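Local coordinates for protein KLLA0E08119p (Kluyveromyces lactis, PDB 3VA7) that probably catalyses ATP-dependent, biotin-mediated carboxylation of urea to urea-1-carboxylate, as the urea carboxylase part of a longer enzyme that probably also hydrolyses this product, at residues K976-L979 with Y980-F984; L1086-I1089 with I1090-D1094. One frame throughout, in Å; residues are numbered along the deposited sequence.

Contact 1 (K976-L979 with Y980-F984); sequences KNML and YSAKF
Lys976 and Tyr980 meet one turn apart at the C-terminal end of helix 972-979, where the chain leaves the helix for strand 984-989 of the carboxyltransferase domain. The two side chains cross at a slant, and the lysine touches the ring through CG, 3.6 Å from Tyr980 CE2. CG stands anti to the lysine's own backbone N (chi1 179°), which brings it to the ring, and the chain, bent at chi3, leads the ammonium away. A tyrosine suits this exit because the ring can rest on apolar neighbours, Phe934 among them, while its OH bonds to Met932 O of strand 922-934.

On the buried side, Met978 and Phe984 cross at about a right angle. Met978 CG is folded between backbone N and carbonyl carbon (chi1 89°), and a second bend at chi2 brings SD 4.0 Å from Ala982 CB. The same sulfur makes an oblique Met-aromatic contact, 5.4 Å from the centroid of the Phe984 ring. Ala982 fits because its single methyl can lie on one face of that ring, CB 3.7 Å above the plane and offset toward the rim, while Leu979 O approaches the ring's edge.

The turn takes up Asn977 O and Met978 O. Met978 O accepts two backbone bonds, from Ala982 N at 2.8 Å, nearly end-on to the carbonyl, and from Ser981 N at 2.9 Å, 62° out of the carbonyl plane. Tyr980 N makes only weak bonds with Lys976 O and Asn977 O, and a water bridges Leu979 O and Ala982 O. Serine, small and polar, adds a side-chain donor: Ser981 OG reaches back to Asn977 O at 2.9 Å, arriving from above the carbonyl plane.

Contact 2 (L1086-I1089 with I1090-D1094); sequences LEVI and IEDND
Leu1086 and Ile1090 form the apolar part of this i to i+4 contact, one turn apart on the amphipathic helix 1083-1094. Their side chains slant across each other, and Ile1090 CD1 comes 3.7 Å from Leu1086 CG. The isoleucine's CG1 lies anti to its carbonyl carbon (chi1 -75°) and the chain then runs extended, carrying CD1 back toward the preceding turn. Leu1086 is the buried member, packed on Val1081 and Ala933, and both residues touch Arg1049. With an alanine here instead of Leu1086, Ile1090 CD1 would probably lose its neighbour and a gap would open against Val1081.

The backbone bonds are those of a regular alpha-helix. Asp1092 N donates to Val1088 O at 2.9 Å, and Asn1093 N reaches Ile1089 O at 2.8 Å. Glu1091 N to Glu1087 O is longer, 3.3 Å.

The polar side chains mostly find their mates beyond the helix. Glu1087 bends at chi2 and runs alongside Ile1090, with OE2 4.1 Å from Ile1090 CD1, while its OE1 forms a salt bridge with Arg1049. Val1088 and Asp1092 also lie side by side, Val1088 CG1 being 3.8 Å from Asp1092 OD2, and Asp1092 OD1 bonds to Tyr67 OH. A leucine thus suits the place laid on the sheet, and a glutamate the border of this apolar patch, where its carboxylate reaches Arg1049. With Asp1094 salt-bridged to Arg1022 as well, these outside partners probably balance part of the helix's negative charge.

In the fold
Contact 1 comes first along the chain and contact 2 follows it; their centres are 22 Å apart and their nearest atoms about 9 Å, without touching. They share one mixed sheet: contact 1 runs into strand 984-989, which pairs with strand 1075-1081, and that strand leads to the helix of contact 2. Both contacts also pack against strands 922-934 and 1075-1081, and both lie on the same side of the chain's centre. The side chain of Phe984 is about 13 Å from the bound urea, which does not make contact 1 part of the urea pocket. The helix of contact 2 also meets residues of the biotin carboxylase part.

Contact 1 (K976-L979 with Y980-F984)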
loop_
_atom_site.group_PDB
_atom_site.type_symbol
_atom_site.label_atom_id
_atom_site.label_comp_id
_atom_site.label_asym_id
_atom_site.label_seq_id
_atom_site.Cartn_x
_atom_site.Cartn_y
_atom_site.Cartn_z
ATOM N N LYS A 976 8.239 -24.332 21.740
ATOM C CA LYS A 976 9.114 -23.907 20.673
ATOM C C LYS A 976 9.366 -25.086 19.734
ATOM O O LYS A 976 9.355 -24.907 18.543
ATOM C CB LYS A 976 10.403 -23.333 21.226
ATOM C CG LYS A 976 11.390 -22.875 20.183
ATOM C CD LYS A 976 12.742 -22.402 20.791
ATOM C CE LYS A 976 13.693 -23.579 20.969
ATOM N NZ LYS A 976 14.840 -23.285 21.888
ATOM N N ASN A 977 9.558 -26.288 20.271
ATOM C CA ASN A 977 9.826 -27.451 19.455
ATOM C C ASN A 977 8.689 -27.783 18.535
ATOM O O ASN A 977 8.945 -28.203 17.391
ATOM C CB ASN A 977 10.112 -28.706 20.287
ATOM C CG ASN A 977 11.454 -28.667 21.004
ATOM O OD1 ASN A 977 12.411 -27.962 20.584
ATOM N ND2 ASN A 977 11.541 -29.454 22.107
ATOM N N MET A 978 7.438 -27.640 19.002
ATOM C CA MET A 978 6.362 -27.998 18.116
ATOM C C MET A 978 6.237 -26.995 17.003
ATOM O O MET A 978 6.056 -27.401 15.852
ATOM C CB MET A 978 5.050 -28.326 18.792
ATOM C CG MET A 978 4.184 -27.219 19.014
ATOM S SD MET A 978 3.197 -26.669 17.606
ATOM C CE MET A 978 2.141 -25.589 18.558
ATOM N N LEU A 979 6.435 -25.716 17.292
ATOM C CA LEU A 979 6.414 -24.754 16.218
ATOM C C LEU A 979 7.389 -25.075 15.093
ATOM O O LEU A 979 7.141 -24.744 13.908
ATOM C CB LEU A 979 6.670 -23.372 16.754
ATOM C CG LEU A 979 5.535 -22.913 17.663
ATOM C CD1 LEU A 979 6.076 -21.885 18.578
ATOM C CD2 LEU A 979 4.420 -22.352 16.770
ATOM N N TYR A 980 8.484 -25.751 15.430
ATOM C CA TYR A 980 9.485 -26.077 14.409
ATOM C C TYR A 980 9.392 -27.533 13.944
ATOM O O TYR A 980 10.248 -27.999 13.208
ATOM C CB TYR A 980 10.907 -25.793 14.930
ATOM C CG TYR A 980 11.213 -24.340 15.161
ATOM C CD1 TYR A 980 11.149 -23.440 14.113
ATOM C CD2 TYR A 980 11.579 -23.870 16.417
ATOM C CE1 TYR A 980 11.461 -22.129 14.287
ATOM C CE2 TYR A 980 11.897 -22.543 16.597
ATOM C CZ TYR A 980 11.844 -21.655 15.519
ATOM O OH TYR A 980 12.139 -20.276 15.633
ATOM N N SER A 981 8.392 -28.276 14.393
ATOM C CA SER A 981 8.215 -29.617 13.788
ATOM C C SER A 981 6.799 -29.917 13.243
ATOM O O SER A 981 6.593 -30.904 12.586
ATOM C CB SER A 981 8.717 -30.735 14.735
ATOM O OG SER A 981 8.130 -30.600 15.986
ATOM N N ALA A 982 5.845 -29.050 13.544
ATOM C CA ALA A 982 4.459 -29.255 13.169
ATOM C C ALA A 982 4.285 -29.007 11.654
ATOM O O ALA A 982 5.105 -28.341 11.011
ATOM C CB ALA A 982 3.534 -28.356 14.000
ATOM N N LYS A 983 3.269 -29.646 11.088
ATOM C CA LYS A 983 2.907 -29.410 9.702
ATOM C C LYS A 983 1.525 -28.763 9.740
ATOM O O LYS A 983 0.518 -29.404 10.115
ATOM C CB LYS A 983 2.946 -30.697 8.938
ATOM C CG LYS A 983 4.272 -31.010 8.286
ATOM C CD LYS A 983 4.177 -32.419 7.740
ATOM C CE LYS A 983 5.523 -33.052 7.512
ATOM N NZ LYS A 983 5.292 -34.520 7.412
ATOM N N PHE A 984 1.519 -27.450 9.482
ATOM C CA PHE A 984 0.325 -26.651 9.637
ATOM C C PHE A 984 -0.443 -26.608 8.318
ATOM O O PHE A 984 0.046 -26.039 7.332
ATOM C CB PHE A 984 0.721 -25.248 10.011
ATOM C CG PHE A 984 1.314 -25.120 11.363
ATOM C CD1 PHE A 984 2.654 -24.884 11.514
ATOM C CD2 PHE A 984 0.517 -25.218 12.505
ATOM C CE1 PHE A 984 3.210 -24.734 12.799
ATOM C CE2 PHE A 984 1.052 -25.070 13.786
ATOM C CZ PHE A 984 2.417 -24.835 13.921
HETATM O O HOH W 1 7.270 -26.493 11.498
#

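Contact 2 (L1086-I1089 with I1090-D1094)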
loop_
_atom_site.group_PDB
_atom_site.type_symbol
_atom_site.label_atom_id
_atom_site.label_comp_id
_atom_site.label_asym_id
_atom_site.label_seq_id
_atom_site.Cartn_x
_atom_site.Cartn_y
_atom_site.Cartn_z
ATOM N N LEU A 1086 16.272 -12.741 10.581
ATOM C CA LEU A 1086 14.905 -12.520 10.127
ATOM C C LEU A 1086 14.719 -11.129 9.599
ATOM O O LEU A 1086 13.970 -10.930 8.697
ATOM C CB LEU A 1086 13.877 -12.762 11.251
ATOM C CG LEU A 1086 12.432 -12.428 10.874
ATOM C CD1 LEU A 1086 11.930 -13.442 9.883
ATOM C CD2 LEU A 1086 11.516 -12.417 12.049
ATOM N N GLU A 1087 15.358 -10.144 10.180
ATOM C CA GLU A 1087 15.243 -8.832 9.612
ATOM C C GLU A 1087 15.961 -8.758 8.241
ATOM O O GLU A 1087 15.604 -7.930 7.418
ATOM C CB GLU A 1087 15.747 -7.752 10.587
ATOM C CG GLU A 1087 14.978 -7.696 11.881
ATOM C CD GLU A 1087 13.580 -7.047 11.811
ATOM O OE1 GLU A 1087 12.846 -7.110 12.859
ATOM O OE2 GLU A 1087 13.219 -6.469 10.734
ATOM N N VAL A 1088 16.965 -9.611 7.999
ATOM C CA VAL A 1088 17.662 -9.561 6.734
ATOM C C VAL A 1088 16.650 -10.084 5.678
ATOM O O VAL A 1088 16.319 -9.408 4.699
ATOM C CB VAL A 1088 19.060 -10.306 6.784
ATOM C CG1 VAL A 1088 19.563 -10.756 5.364
ATOM C CG2 VAL A 1088 20.159 -9.395 7.451
ATOM N N ILE A 1089 16.133 -11.272 5.948
ATOM C CA ILE A 1089 15.156 -11.916 5.143
ATOM C C ILE A 1089 13.941 -11.010 4.870
ATOM O O ILE A 1089 13.489 -10.948 3.748
ATOM C CB ILE A 1089 14.707 -13.285 5.758
ATOM C CG1 ILE A 1089 15.834 -14.332 5.636
ATOM C CG2 ILE A 1089 13.420 -13.817 5.046
ATOM C CD1 ILE A 1089 15.776 -15.438 6.734
ATOM N N ILE A 1090 13.457 -10.300 5.888
ATOM C CA ILE A 1090 12.267 -9.446 5.732
ATOM C C ILE A 1090 12.522 -8.353 4.675
ATOM O O ILE A 1090 11.729 -8.213 3.733
ATOM C CB ILE A 1090 11.781 -8.859 7.091
ATOM C CG1 ILE A 1090 11.077 -9.928 7.900
ATOM C CG2 ILE A 1090 10.930 -7.604 6.929
ATOM C CD1 ILE A 1090 10.761 -9.455 9.385
ATOM N N GLU A 1091 13.621 -7.612 4.820
ATOM C CA GLU A 1091 14.017 -6.604 3.833
ATOM C C GLU A 1091 14.226 -7.222 2.458
ATOM O O GLU A 1091 13.695 -6.727 1.466
ATOM C CB GLU A 1091 15.260 -5.833 4.266
ATOM C CG GLU A 1091 15.258 -4.370 3.774
ATOM C CD GLU A 1091 16.650 -3.663 3.884
ATOM O OE1 GLU A 1091 17.596 -4.248 4.515
ATOM O OE2 GLU A 1091 16.786 -2.517 3.318
ATOM N N ASP A 1092 14.933 -8.328 2.404
ATOM C CA ASP A 1092 15.149 -8.980 1.131
ATOM C C ASP A 1092 13.812 -9.367 0.437
ATOM O O ASP A 1092 13.666 -9.209 -0.770
ATOM C CB ASP A 1092 16.038 -10.216 1.296
ATOM C CG ASP A 1092 17.544 -9.886 1.443
ATOM O OD1 ASP A 1092 17.980 -8.727 1.240
ATOM O OD2 ASP A 1092 18.317 -10.843 1.746
ATOM N N ASN A 1093 12.856 -9.880 1.202
ATOM C CA ASN A 1093 11.620 -10.370 0.671
ATOM C C ASN A 1093 10.692 -9.219 0.227
ATOM O O ASN A 1093 9.926 -9.386 -0.732
ATOM C CB ASN A 1093 10.939 -11.278 1.681
ATOM C CG ASN A 1093 9.553 -11.753 1.219
ATOM O OD1 ASN A 1093 9.457 -12.548 0.250
ATOM N ND2 ASN A 1093 8.478 -11.278 1.897
ATOM N N ASP A 1094 10.788 -8.066 0.898
ATOM C CA ASP A 1094 10.020 -6.885 0.520
ATOM C C ASP A 1094 10.472 -6.335 -0.788
ATOM O O ASP A 1094 9.758 -5.483 -1.340
ATOM C CB ASP A 1094 10.117 -5.726 1.539
ATOM C CG ASP A 1094 9.232 -5.941 2.776
ATOM O OD1 ASP A 1094 8.326 -6.812 2.769
ATOM O OD2 ASP A 1094 9.451 -5.232 3.778
#